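Local coordinates for protein phosphate transporter (Thermotoga maritima MSB8, PDB 6L85) that imports inorganic phosphate across the membrane, probably by coupling its uptake to sodium ions, as in the related human SLC20 carriers, at residues Ala35-Val38 and Arg39-Ala42; Gly126-Trp129 and Lys130-Leu133; Thr213-Val216 and Val217-Val221; Cys248-Ser251 and Phe252-Gly255; Thr332-Leu335 and Leu336-Leu340. All coordinates share one frame; numbering follows the deposited sequence.

In the fold
Along the chain the five contacts follow one another in series, each confined to one helix or to the turn that starts it. Interactions 1 and 2 are helix starts, of helices 38-56 and 129-162, and lie on opposite sides of the chain's centre, their own centres about 40 Å apart. Interaction 3 lies on helix 199-224, where it meets the second subunit. Interactions 4 and 5, on helices 231-258 and 320-339, are buried near the middle, about 11 Å apart between centres, and touch directly, Ser253 packing on Val334 and Leu335, and Tyr249 on Leu335. These two helices also carry sodium ligands, among them Gln243, Ser247, Asn257 and Asp327, so that pair borders the ion-binding core.

Interaction 1: Ala35-Val38 and Arg39-Ala42; sequences AITV and RQAA
Thr37 and Gln40 grip each other at the start of helix 38-56 through two reciprocal hydrogen bonds. Gln40 N donates to Thr37 OG1 (3.1 Å), while Thr37 N donates to Gln40 OE1 (3.0 Å), nearly straight at 172° and in the plane of the amide, on a lone pair of OE1. This is a capping box, with Thr37 as N-cap. Its hydroxyl sits between its own backbone N and carbonyl carbon (chi1 68°), which turns OG1 forward to the Gln40 amide; the Gln40 chain, extended beyond CG, runs back to the Thr37 amide. Backbone bonds continue the helix, from Ala41 N to Thr37 O (2.8 Å) and from Ala42 N to Val38 O (2.9 Å).

The apolar part lies beside the box: Ile36 CD1 rests on Ala41 CB at 3.6 Å. Ile36 CB also lies close to Gln40 OE1, the oxygen of the box. Ile36 also touches Ala30 of helix 2-32 and Ile244 of helix 231-258, while Arg39 packs on Phe219 of the second subunit. Both side chains of the box thus serve backbone amides at a helix start, and the Gln40 amide, held at OE1, ties the incoming loop to the first turn.

Interaction 2: Gly126-Trp129 and Lys130-Leu133; sequences GVNW and KTFL
Val127 meets the helix through CG1, which lies 4.4 Å from Phe132 CB; the same methyl sits over the centre of one face of the Trp129 ring, 3.5 Å above its plane. Its side chain also packs on Met115 and Leu119 of helix 106-121.

Asn128 follows as the N-cap of helix 129-162 and the centre of an inverse gamma turn. With CG anti to the backbone N (chi1 -179°), its carboxamide extends over the first turn, and OD1 accepts a weak but straight hydrogen bond from Thr131 N (3.3 Å, 171°). The other end of the amide is tied down as well, ND2 donating to Lys66 O, so the cap is held from two sides. Its backbone O takes Phe132 N at 2.9 Å, the first regular helical bond. Here the loop after helix 106-121 turns into a long helix.

Trp129 accepts Leu133 N at its backbone O (2.9 Å) and sends its indole out on the surface, where NE1 donates to Ile124 O. The indole and the Phe132 ring run out alongside each other in the same direction, with Trp129 CE3 3.8 Å from Phe132 CD2. Their planes are inclined at 77°, and the six-membered ring of Trp129 and the Phe132 ring have centroids 5.8 Å apart. The Phe132 side chain lies about 4 Å from a bound dodecyl maltoside and packs on Val111 and Met115.

Interaction 3: Thr213-Val216 and Val217-Val221; sequences TFFV and VHFAV
This is an aromatic contact one turn apart, between Phe215 and Phe219 on helix 199-224, at the surface where the second subunit packs. Phe219 CE2 lies over one face of the Phe215 ring, 3.5 Å above its plane and offset toward the rim. CE2 comes within 3.5 Å of Phe215 CZ. The rings are oblique, with planes at 38° and centroids 4.9 Å apart. Their first torsions differ: Phe215 has CG anti to its backbone N (chi1 -170°), while Phe219 has CG beside the N (chi1 -80°), which swings the CE2 corner of the second ring back over the first. On the face of the Phe219 ring turned from Phe215 sits His218, its CD2 3.7 Å above the plane.

Elsewhere on the helix, Thr213 CG2 and Val217 CG2 lie side by side, 4.0 Å apart, and Phe214 CE1 approaches His218 CB at 4.2 Å. Regular backbone bonds hold the turn, such as Phe219 N to Phe215 O at 3.1 Å. Thr213 OG1 bonds to Phe209 O and His218 ND1 to Thr172 O.

Phe301 of the second subunit meets Phe215 edge-to-face and also meets the Phe219 ring, while Met46 of that subunit packs on Phe215 and Val216. The contact is thus mainly apolar, and the two phenylalanines present one aromatic surface to the dimer partner.

Interaction 4: Cys248-Ser251 and Phe252-Gly255; sequences CYVS and FSHG
Ser253 lays its hydroxyl against the carbonyl of Val250 one turn back, OG donating to Val250 O at 2.9 Å. OG stands between its own backbone N and carbonyl carbon (chi1 77°), turned back toward the preceding turn, and it reaches the oxygen at a C=O...OG angle of only 118°, tilted 26° from the carbonyl plane. Val250 O accepts a second bond from His254 N at 2.8 Å, which comes in almost end-on to the carbonyl, so one buried oxygen is gripped by a hydroxyl and an amide. The neighbouring backbone bonds are ordinary helical ones, with Phe252 N on Cys248 O at 2.9 Å and Gly255 N on Ser251 O at 3.0 Å.

All this lies inside helix 231-258, near the centre of the chain and packed against helices 2-32, 38-56, 167-194 and 320-339. The same helix carries Gln243 and Ser247 of one sodium site and Asn257 and Asp258 of another, so these turns join the two.

The side chains point outward to those neighbours. Ser251 OG hydrogen-bonds to Ser26 OG. Phe252 has CB over the carbonyls of the previous turn, 3.6 Å from Cys248 O, and its side chain touches Met186. His254 CB packs 3.4 Å from Val250 O, while the imidazole extends from the helix and is held at both nitrogens: ND1 is bonded to Glu49 OE1 and NE2 to Asp22 OD2, a sodium ligand. The His254 side chain also comes about 4 Å from a bound phosphate ion, consistent with a place beside the substrate pocket, though the ion may come from the crystallisation liquor.

Interaction 5: Thr332-Leu335 and Leu336-Leu340; sequences TTVL and LASSL
Ser338 places two donors on one acceptor, Val334 O. Its backbone N reaches that oxygen at 2.9 Å and its hydroxyl OG at 3.0 Å, from opposite faces of the carbonyl plane. OG lies above that plane, 36° out of it, and not on a lone pair; it stands beside its own backbone N and opposite its carbonyl carbon (chi1 -67°), within reach of the Val334 oxygen. The same hydroxyl is also hydrogen-bonded to ND2 of Asn257, a residue of a sodium site, so Ser338 links helix 320-339 to helix 231-258.

The other carbonyls are served regularly: Thr332 O by Leu336 N, Thr333 O by Ala337 N at 3.0 Å, and Leu335 O by Ser339 N at 2.9 Å. This is the last stretch of helix 320-339, which earlier carries the sodium ligand Asp327 and here packs its Leu335 against Tyr249, Met186 and Phe56.

Near the end, Leu336 O also takes two donors, Leu340 N and the hydroxyl of Ser339, whose OG approaches to 2.6 Å in the carbonyl plane, on a lone pair. Ser339 O accepts from Lys193 NZ. The threonine hydroxyls are bonded one turn back, Thr332 OG1 to Phe328 O and Thr333 OG1 to Ser329 O. This leaves the Thr332 methyl to lie alongside Leu336, with CG2 3.7 Å from Leu336 CD1, on the surface side of the helix.

Interaction 1: Ala35-Val38 and Arg39-Ala42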
loop_
_atom_site.group_PDB
_atom_site.type_symbol
_atom_site.label_atom_id
_atom_site.label_comp_id
_atom_site.label_asym_id
_atom_site.label_seq_id
_atom_site.Cartn_x
_atom_site.Cartn_y
_atom_site.Cartn_z
ATOM N N ALA B 35 -3.983 -20.196 11.353
ATOM C CA ALA B 35 -2.916 -19.611 10.544
ATOM C C ALA B 35 -2.292 -18.394 11.227
ATOM O O ALA B 35 -1.145 -18.036 10.928
ATOM C CB ALA B 35 -3.437 -19.232 9.160
ATOM N N ILE B 36 -3.029 -17.741 12.133
ATOM C CA ILE B 36 -2.532 -16.594 12.884
ATOM C C ILE B 36 -3.263 -16.567 14.220
ATOM O O ILE B 36 -4.322 -17.179 14.385
ATOM C CB ILE B 36 -2.722 -15.236 12.140
ATOM C CG1 ILE B 36 -4.178 -15.012 11.702
ATOM C CG2 ILE B 36 -1.808 -15.104 10.925
ATOM C CD1 ILE B 36 -4.379 -13.646 11.095
ATOM N N THR B 37 -2.695 -15.844 15.180
ATOM C CA THR B 37 -3.363 -15.646 16.459
ATOM C C THR B 37 -4.389 -14.514 16.360
ATOM O O THR B 37 -4.362 -13.691 15.445
ATOM C CB THR B 37 -2.364 -15.305 17.581
ATOM O OG1 THR B 37 -1.797 -14.011 17.350
ATOM C CG2 THR B 37 -1.241 -16.351 17.701
ATOM N N VAL B 38 -5.275 -14.469 17.355
ATOM C CA VAL B 38 -6.250 -13.391 17.467
ATOM C C VAL B 38 -5.552 -12.034 17.483
ATOM O O VAL B 38 -5.953 -11.105 16.774
ATOM C CB VAL B 38 -7.113 -13.604 18.726
ATOM C CG1 VAL B 38 -7.946 -12.366 19.026
ATOM C CG2 VAL B 38 -8.004 -14.843 18.556
ATOM N N ARG B 39 -4.488 -11.908 18.279
ATOM C CA ARG B 39 -3.768 -10.644 18.413
ATOM C C ARG B 39 -3.141 -10.210 17.088
ATOM O O ARG B 39 -3.219 -9.030 16.700
ATOM C CB ARG B 39 -2.700 -10.787 19.500
ATOM C CG ARG B 39 -1.575 -9.760 19.444
ATOM C CD ARG B 39 -2.089 -8.329 19.615
ATOM N NE ARG B 39 -2.342 -7.964 21.009
ATOM C CZ ARG B 39 -1.419 -7.488 21.839
ATOM N NH1 ARG B 39 -0.167 -7.316 21.420
ATOM N NH2 ARG B 39 -1.752 -7.181 23.089
ATOM N N GLN B 40 -2.506 -11.148 16.383
ATOM C CA GLN B 40 -1.956 -10.829 15.070
ATOM C C GLN B 40 -3.067 -10.426 14.115
ATOM O O GLN B 40 -2.927 -9.460 13.352
ATOM C CB GLN B 40 -1.187 -12.028 14.509
ATOM C CG GLN B 40 -0.022 -12.500 15.365
ATOM C CD GLN B 40 0.646 -13.736 14.792
ATOM O OE1 GLN B 40 -0.007 -14.730 14.472
ATOM N NE2 GLN B 40 1.962 -13.670 14.647
ATOM N N ALA B 41 -4.160 -11.200 14.110
ATOM C CA ALA B 41 -5.304 -10.890 13.261
ATOM C C ALA B 41 -5.775 -9.467 13.507
ATOM O O ALA B 41 -6.044 -8.722 12.559
ATOM C CB ALA B 41 -6.441 -11.885 13.513
ATOM N N ALA B 42 -5.823 -9.058 14.777
ATOM C CA ALA B 42 -6.277 -7.712 15.107
ATOM C C ALA B 42 -5.327 -6.649 14.555
ATOM O O ALA B 42 -5.776 -5.648 13.989
ATOM C CB ALA B 42 -6.446 -7.573 16.620
#

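Interaction 2: Gly126-Trp129 and Lys130-Leu133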
loop_
_atom_site.group_PDB
_atom_site.type_symbol
_atom_site.label_atom_id
_atom_site.label_comp_id
_atom_site.label_asym_id
_atom_site.label_seq_id
_atom_site.Cartn_x
_atom_site.Cartn_y
_atom_site.Cartn_z
ATOM N N GLY B 126 -40.039 11.675 3.553
ATOM C CA GLY B 126 -38.700 11.861 4.082
ATOM C C GLY B 126 -37.709 10.774 3.726
ATOM O O GLY B 126 -36.528 10.904 4.058
ATOM N N VAL B 127 -38.147 9.711 3.056
ATOM C CA VAL B 127 -37.286 8.599 2.677
ATOM C C VAL B 127 -37.130 8.597 1.163
ATOM O O VAL B 127 -38.119 8.702 0.434
ATOM C CB VAL B 127 -37.850 7.260 3.183
ATOM C CG1 VAL B 127 -37.141 6.089 2.496
ATOM C CG2 VAL B 127 -37.708 7.175 4.704
ATOM N N ASN B 128 -35.884 8.482 0.695
ATOM C CA ASN B 128 -35.555 8.397 -0.732
ATOM C C ASN B 128 -35.845 6.970 -1.216
ATOM O O ASN B 128 -34.949 6.126 -1.344
ATOM C CB ASN B 128 -34.096 8.806 -0.934
ATOM C CG ASN B 128 -33.651 8.783 -2.392
ATOM O OD1 ASN B 128 -34.323 8.224 -3.262
ATOM N ND2 ASN B 128 -32.491 9.386 -2.660
ATOM N N TRP B 129 -37.132 6.711 -1.529
ATOM C CA TRP B 129 -37.592 5.343 -1.804
ATOM C C TRP B 129 -36.966 4.753 -3.065
ATOM O O TRP B 129 -36.688 3.551 -3.106
ATOM C CB TRP B 129 -39.128 5.297 -1.898
ATOM C CG TRP B 129 -39.813 5.599 -0.585
ATOM C CD1 TRP B 129 -40.497 6.743 -0.252
ATOM C CD2 TRP B 129 -39.853 4.758 0.580
ATOM N NE1 TRP B 129 -40.958 6.659 1.047
ATOM C CE2 TRP B 129 -40.567 5.457 1.579
ATOM C CE3 TRP B 129 -39.338 3.491 0.878
ATOM C CZ2 TRP B 129 -40.792 4.922 2.849
ATOM C CZ3 TRP B 129 -39.560 2.963 2.142
ATOM C CH2 TRP B 129 -40.286 3.674 3.111
ATOM N N LYS B 130 -36.729 5.560 -4.097
ATOM C CA LYS B 130 -36.103 5.034 -5.310
ATOM C C LYS B 130 -34.766 4.366 -4.998
ATOM O O LYS B 130 -34.535 3.205 -5.360
ATOM C CB LYS B 130 -35.920 6.161 -6.329
ATOM C CG LYS B 130 -34.889 5.899 -7.416
ATOM C CD LYS B 130 -35.493 5.155 -8.588
ATOM C CE LYS B 130 -34.699 5.385 -9.871
ATOM N NZ LYS B 130 -35.436 4.846 -11.061
ATOM N N THR B 131 -33.872 5.085 -4.303
ATOM C CA THR B 131 -32.553 4.536 -3.997
ATOM C C THR B 131 -32.633 3.474 -2.908
ATOM O O THR B 131 -31.995 2.414 -3.015
ATOM C CB THR B 131 -31.603 5.663 -3.594
ATOM O OG1 THR B 131 -31.380 6.502 -4.730
ATOM C CG2 THR B 131 -30.256 5.099 -3.130
ATOM N N PHE B 132 -33.410 3.745 -1.852
ATOM C CA PHE B 132 -33.552 2.771 -0.780
ATOM C C PHE B 132 -33.994 1.418 -1.324
ATOM O O PHE B 132 -33.590 0.369 -0.801
ATOM C CB PHE B 132 -34.539 3.289 0.268
ATOM C CG PHE B 132 -34.818 2.312 1.361
ATOM C CD1 PHE B 132 -33.835 1.988 2.285
ATOM C CD2 PHE B 132 -36.051 1.698 1.458
ATOM C CE1 PHE B 132 -34.082 1.074 3.295
ATOM C CE2 PHE B 132 -36.304 0.782 2.462
ATOM C CZ PHE B 132 -35.312 0.470 3.385
ATOM N N LEU B 133 -34.784 1.427 -2.405
ATOM C CA LEU B 133 -35.238 0.186 -3.023
ATOM C C LEU B 133 -34.074 -0.611 -3.594
ATOM O O LEU B 133 -34.000 -1.833 -3.421
ATOM C CB LEU B 133 -36.244 0.495 -4.128
ATOM C CG LEU B 133 -37.161 -0.671 -4.460
ATOM C CD1 LEU B 133 -38.384 -0.586 -3.555
ATOM C CD2 LEU B 133 -37.544 -0.638 -5.937
#

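Interaction 3: Thr213-Val216 and Val217-Val221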
loop_
_atom_site.group_PDB
_atom_site.type_symbol
_atom_site.label_atom_id
_atom_site.label_comp_id
_atom_site.label_asym_id
_atom_site.label_seq_id
_atom_site.Cartn_x
_atom_site.Cartn_y
_atom_site.Cartn_z
ATOM N N THR B 213 2.800 -9.249 -8.607
ATOM C CA THR B 213 2.224 -10.077 -7.553
ATOM C C THR B 213 2.319 -11.557 -7.901
ATOM O O THR B 213 2.734 -12.375 -7.074
ATOM C CB THR B 213 0.765 -9.655 -7.337
ATOM O OG1 THR B 213 0.721 -8.256 -6.997
ATOM C CG2 THR B 213 0.081 -10.490 -6.231
ATOM N N PHE B 214 1.946 -11.916 -9.134
ATOM C CA PHE B 214 1.984 -13.315 -9.544
ATOM C C PHE B 214 3.393 -13.856 -9.443
ATOM O O PHE B 214 3.599 -14.972 -8.953
ATOM C CB PHE B 214 1.451 -13.485 -10.977
ATOM C CG PHE B 214 1.315 -14.940 -11.409
ATOM C CD1 PHE B 214 2.437 -15.689 -11.771
ATOM C CD2 PHE B 214 0.071 -15.560 -11.434
ATOM C CE1 PHE B 214 2.320 -17.035 -12.144
ATOM C CE2 PHE B 214 -0.059 -16.905 -11.806
ATOM C CZ PHE B 214 1.067 -17.645 -12.161
ATOM N N PHE B 215 4.379 -13.075 -9.898
ATOM C CA PHE B 215 5.765 -13.533 -9.850
ATOM C C PHE B 215 6.188 -13.832 -8.412
ATOM O O PHE B 215 6.668 -14.938 -8.089
ATOM C CB PHE B 215 6.662 -12.468 -10.489
ATOM C CG PHE B 215 8.085 -12.909 -10.709
ATOM C CD1 PHE B 215 8.970 -12.993 -9.646
ATOM C CD2 PHE B 215 8.531 -13.247 -11.982
ATOM C CE1 PHE B 215 10.277 -13.400 -9.841
ATOM C CE2 PHE B 215 9.837 -13.650 -12.183
ATOM C CZ PHE B 215 10.712 -13.724 -11.108
ATOM N N VAL B 216 5.966 -12.866 -7.521
ATOM C CA VAL B 216 6.448 -12.994 -6.146
ATOM C C VAL B 216 5.726 -14.119 -5.412
ATOM O O VAL B 216 6.349 -14.926 -4.710
ATOM C CB VAL B 216 6.299 -11.649 -5.408
ATOM C CG1 VAL B 216 6.379 -11.853 -3.900
ATOM C CG2 VAL B 216 7.392 -10.666 -5.890
ATOM N N VAL B 217 4.395 -14.162 -5.523
ATOM C CA VAL B 217 3.631 -15.203 -4.848
ATOM C C VAL B 217 3.968 -16.573 -5.424
ATOM O O VAL B 217 4.032 -17.561 -4.693
ATOM C CB VAL B 217 2.121 -14.921 -4.932
ATOM C CG1 VAL B 217 1.337 -16.042 -4.236
ATOM C CG2 VAL B 217 1.794 -13.565 -4.310
ATOM N N HIS B 218 4.194 -16.657 -6.737
ATOM C CA HIS B 218 4.594 -17.922 -7.332
ATOM C C HIS B 218 5.862 -18.445 -6.680
ATOM O O HIS B 218 5.927 -19.617 -6.291
ATOM C CB HIS B 218 4.780 -17.763 -8.842
ATOM C CG HIS B 218 5.448 -18.937 -9.484
ATOM N ND1 HIS B 218 4.774 -20.102 -9.794
ATOM C CD2 HIS B 218 6.738 -19.141 -9.843
ATOM C CE1 HIS B 218 5.619 -20.964 -10.333
ATOM N NE2 HIS B 218 6.817 -20.406 -10.372
ATOM N N PHE B 219 6.878 -17.591 -6.512
ATOM C CA PHE B 219 8.100 -18.138 -5.909
ATOM C C PHE B 219 7.937 -18.422 -4.416
ATOM O O PHE B 219 8.495 -19.414 -3.907
ATOM C CB PHE B 219 9.294 -17.235 -6.200
ATOM C CG PHE B 219 9.840 -17.459 -7.581
ATOM C CD1 PHE B 219 10.744 -18.490 -7.826
ATOM C CD2 PHE B 219 9.383 -16.700 -8.648
ATOM C CE1 PHE B 219 11.206 -18.726 -9.109
ATOM C CE2 PHE B 219 9.840 -16.928 -9.936
ATOM C CZ PHE B 219 10.747 -17.949 -10.170
ATOM N N ALA B 220 7.133 -17.628 -3.708
ATOM C CA ALA B 220 6.865 -17.969 -2.312
ATOM C C ALA B 220 6.155 -19.328 -2.195
ATOM O O ALA B 220 6.479 -20.133 -1.310
ATOM C CB ALA B 220 6.058 -16.854 -1.645
ATOM N N VAL B 221 5.220 -19.620 -3.109
ATOM C CA VAL B 221 4.482 -20.883 -3.064
ATOM C C VAL B 221 5.383 -22.052 -3.449
ATOM O O VAL B 221 5.303 -23.131 -2.852
ATOM C CB VAL B 221 3.239 -20.836 -3.976
ATOM C CG1 VAL B 221 2.607 -22.236 -4.066
ATOM C CG2 VAL B 221 2.222 -19.820 -3.487
#

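Interaction 4: Cys248-Ser251 and Phe252-Gly255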
loop_
_atom_site.group_PDB
_atom_site.type_symbol
_atom_site.label_atom_id
_atom_site.label_comp_id
_atom_site.label_asym_id
_atom_site.label_seq_id
_atom_site.Cartn_x
_atom_site.Cartn_y
_atom_site.Cartn_z
ATOM N N CYS B 248 -6.671 -10.409 4.574
ATOM C CA CYS B 248 -6.361 -8.989 4.387
ATOM C C CYS B 248 -7.259 -8.378 3.323
ATOM O O CYS B 248 -7.718 -7.233 3.452
ATOM C CB CYS B 248 -4.898 -8.798 3.960
ATOM S SG CYS B 248 -3.645 -9.292 5.138
ATOM N N TYR B 249 -7.437 -9.105 2.225
ATOM C CA TYR B 249 -8.309 -8.661 1.144
ATOM C C TYR B 249 -9.721 -8.382 1.675
ATOM O O TYR B 249 -10.318 -7.326 1.383
ATOM C CB TYR B 249 -8.292 -9.733 0.049
ATOM C CG TYR B 249 -9.041 -9.438 -1.237
ATOM C CD1 TYR B 249 -9.226 -8.140 -1.701
ATOM C CD2 TYR B 249 -9.556 -10.483 -1.997
ATOM C CE1 TYR B 249 -9.902 -7.898 -2.889
ATOM C CE2 TYR B 249 -10.246 -10.255 -3.176
ATOM C CZ TYR B 249 -10.412 -8.954 -3.623
ATOM O OH TYR B 249 -11.096 -8.731 -4.804
ATOM N N VAL B 250 -10.235 -9.274 2.535
ATOM C CA VAL B 250 -11.566 -9.014 3.094
ATOM C C VAL B 250 -11.551 -7.774 3.983
ATOM O O VAL B 250 -12.470 -6.954 3.919
ATOM C CB VAL B 250 -12.134 -10.234 3.853
ATOM C CG1 VAL B 250 -13.555 -9.932 4.334
ATOM C CG2 VAL B 250 -12.171 -11.448 2.973
ATOM N N SER B 251 -10.528 -7.629 4.830
ATOM C CA SER B 251 -10.404 -6.471 5.724
ATOM C C SER B 251 -10.438 -5.148 4.967
ATOM O O SER B 251 -11.094 -4.184 5.385
ATOM C CB SER B 251 -9.089 -6.557 6.491
ATOM O OG SER B 251 -9.276 -7.176 7.734
ATOM N N PHE B 252 -9.653 -5.075 3.892
ATOM C CA PHE B 252 -9.620 -3.906 3.028
ATOM C C PHE B 252 -11.010 -3.604 2.482
ATOM O O PHE B 252 -11.483 -2.457 2.539
ATOM C CB PHE B 252 -8.628 -4.170 1.887
ATOM C CG PHE B 252 -8.491 -3.035 0.902
ATOM C CD1 PHE B 252 -9.379 -2.899 -0.160
ATOM C CD2 PHE B 252 -7.454 -2.118 1.021
ATOM C CE1 PHE B 252 -9.252 -1.858 -1.079
ATOM C CE2 PHE B 252 -7.313 -1.068 0.098
ATOM C CZ PHE B 252 -8.212 -0.945 -0.946
ATOM N N SER B 253 -11.668 -4.629 1.926
ATOM C CA SER B 253 -12.969 -4.400 1.306
ATOM C C SER B 253 -14.013 -4.042 2.357
ATOM O O SER B 253 -14.931 -3.263 2.094
ATOM C CB SER B 253 -13.374 -5.631 0.501
ATOM O OG SER B 253 -13.837 -6.623 1.380
ATOM N N HIS B 254 -13.823 -4.525 3.579
ATOM C CA HIS B 254 -14.726 -4.172 4.662
ATOM C C HIS B 254 -14.590 -2.699 5.032
ATOM O O HIS B 254 -15.600 -2.000 5.204
ATOM C CB HIS B 254 -14.470 -5.051 5.885
ATOM C CG HIS B 254 -15.312 -4.654 7.043
ATOM N ND1 HIS B 254 -14.878 -3.770 8.002
ATOM C CD2 HIS B 254 -16.598 -4.946 7.350
ATOM C CE1 HIS B 254 -15.854 -3.544 8.866
ATOM N NE2 HIS B 254 -16.916 -4.235 8.481
ATOM N N GLY B 255 -13.350 -2.222 5.205
ATOM C CA GLY B 255 -13.139 -0.795 5.417
ATOM C C GLY B 255 -13.741 0.042 4.304
ATOM O O GLY B 255 -14.408 1.043 4.565
#

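Interaction 5: Thr332-Leu335 and Leu336-Leu340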
loop_
_atom_site.group_PDB
_atom_site.type_symbol
_atom_site.label_atom_id
_atom_site.label_comp_id
_atom_site.label_asym_id
_atom_site.label_seq_id
_atom_site.Cartn_x
_atom_site.Cartn_y
_atom_site.Cartn_z
ATOM N N THR B 332 -14.338 -9.858 -3.012
ATOM C CA THR B 332 -14.733 -9.468 -4.366
ATOM C C THR B 332 -16.152 -8.910 -4.396
ATOM O O THR B 332 -16.395 -7.835 -4.964
ATOM C CB THR B 332 -14.627 -10.670 -5.300
ATOM O OG1 THR B 332 -13.324 -11.247 -5.161
ATOM C CG2 THR B 332 -14.875 -10.241 -6.756
ATOM N N THR B 333 -17.108 -9.635 -3.802
ATOM C CA THR B 333 -18.478 -9.140 -3.766
ATOM C C THR B 333 -18.539 -7.747 -3.149
ATOM O O THR B 333 -19.189 -6.836 -3.686
ATOM C CB THR B 333 -19.361 -10.116 -2.981
ATOM O OG1 THR B 333 -19.249 -11.420 -3.558
ATOM C CG2 THR B 333 -20.830 -9.673 -3.013
ATOM N N VAL B 334 -17.842 -7.566 -2.023
ATOM C CA VAL B 334 -17.973 -6.343 -1.242
ATOM C C VAL B 334 -17.306 -5.176 -1.968
ATOM O O VAL B 334 -17.839 -4.067 -1.993
ATOM C CB VAL B 334 -17.401 -6.567 0.176
ATOM C CG1 VAL B 334 -17.187 -5.226 0.919
ATOM C CG2 VAL B 334 -18.318 -7.503 0.987
ATOM N N LEU B 335 -16.154 -5.423 -2.602
ATOM C CA LEU B 335 -15.465 -4.387 -3.367
ATOM C C LEU B 335 -16.285 -3.962 -4.573
ATOM O O LEU B 335 -16.348 -2.770 -4.899
ATOM C CB LEU B 335 -14.087 -4.882 -3.823
ATOM C CG LEU B 335 -12.823 -4.401 -3.115
ATOM C CD1 LEU B 335 -11.580 -4.763 -3.911
ATOM C CD2 LEU B 335 -12.851 -2.899 -2.810
ATOM N N LEU B 336 -16.899 -4.918 -5.276
ATOM C CA LEU B 336 -17.693 -4.513 -6.428
ATOM C C LEU B 336 -18.915 -3.712 -5.984
ATOM O O LEU B 336 -19.236 -2.672 -6.578
ATOM C CB LEU B 336 -18.075 -5.734 -7.265
ATOM C CG LEU B 336 -16.875 -6.437 -7.926
ATOM C CD1 LEU B 336 -17.220 -7.883 -8.354
ATOM C CD2 LEU B 336 -16.305 -5.634 -9.104
ATOM N N ALA B 337 -19.576 -4.150 -4.907
ATOM C CA ALA B 337 -20.640 -3.337 -4.324
ATOM C C ALA B 337 -20.154 -1.924 -4.006
ATOM O O ALA B 337 -20.847 -0.944 -4.292
ATOM C CB ALA B 337 -21.170 -4.004 -3.055
ATOM N N SER B 338 -18.964 -1.804 -3.404
ATOM C CA SER B 338 -18.417 -0.490 -3.063
ATOM C C SER B 338 -18.211 0.360 -4.308
ATOM O O SER B 338 -18.487 1.562 -4.296
ATOM C CB SER B 338 -17.094 -0.642 -2.312
ATOM O OG SER B 338 -17.275 -1.233 -1.035
ATOM N N SER B 339 -17.725 -0.250 -5.394
ATOM C CA SER B 339 -17.538 0.471 -6.651
ATOM C C SER B 339 -18.861 0.913 -7.254
ATOM O O SER B 339 -18.884 1.822 -8.095
ATOM C CB SER B 339 -16.768 -0.391 -7.659
ATOM O OG SER B 339 -17.592 -1.422 -8.181
ATOM N N LEU B 340 -19.956 0.273 -6.875
ATOM C CA LEU B 340 -21.247 0.781 -7.301
ATOM C C LEU B 340 -21.861 1.751 -6.300
ATOM O O LEU B 340 -22.931 2.306 -6.578
ATOM C CB LEU B 340 -22.206 -0.383 -7.549
ATOM C CG LEU B 340 -21.733 -1.356 -8.629
ATOM C CD1 LEU B 340 -22.669 -2.550 -8.669
ATOM C CD2 LEU B 340 -21.705 -0.629 -9.973
#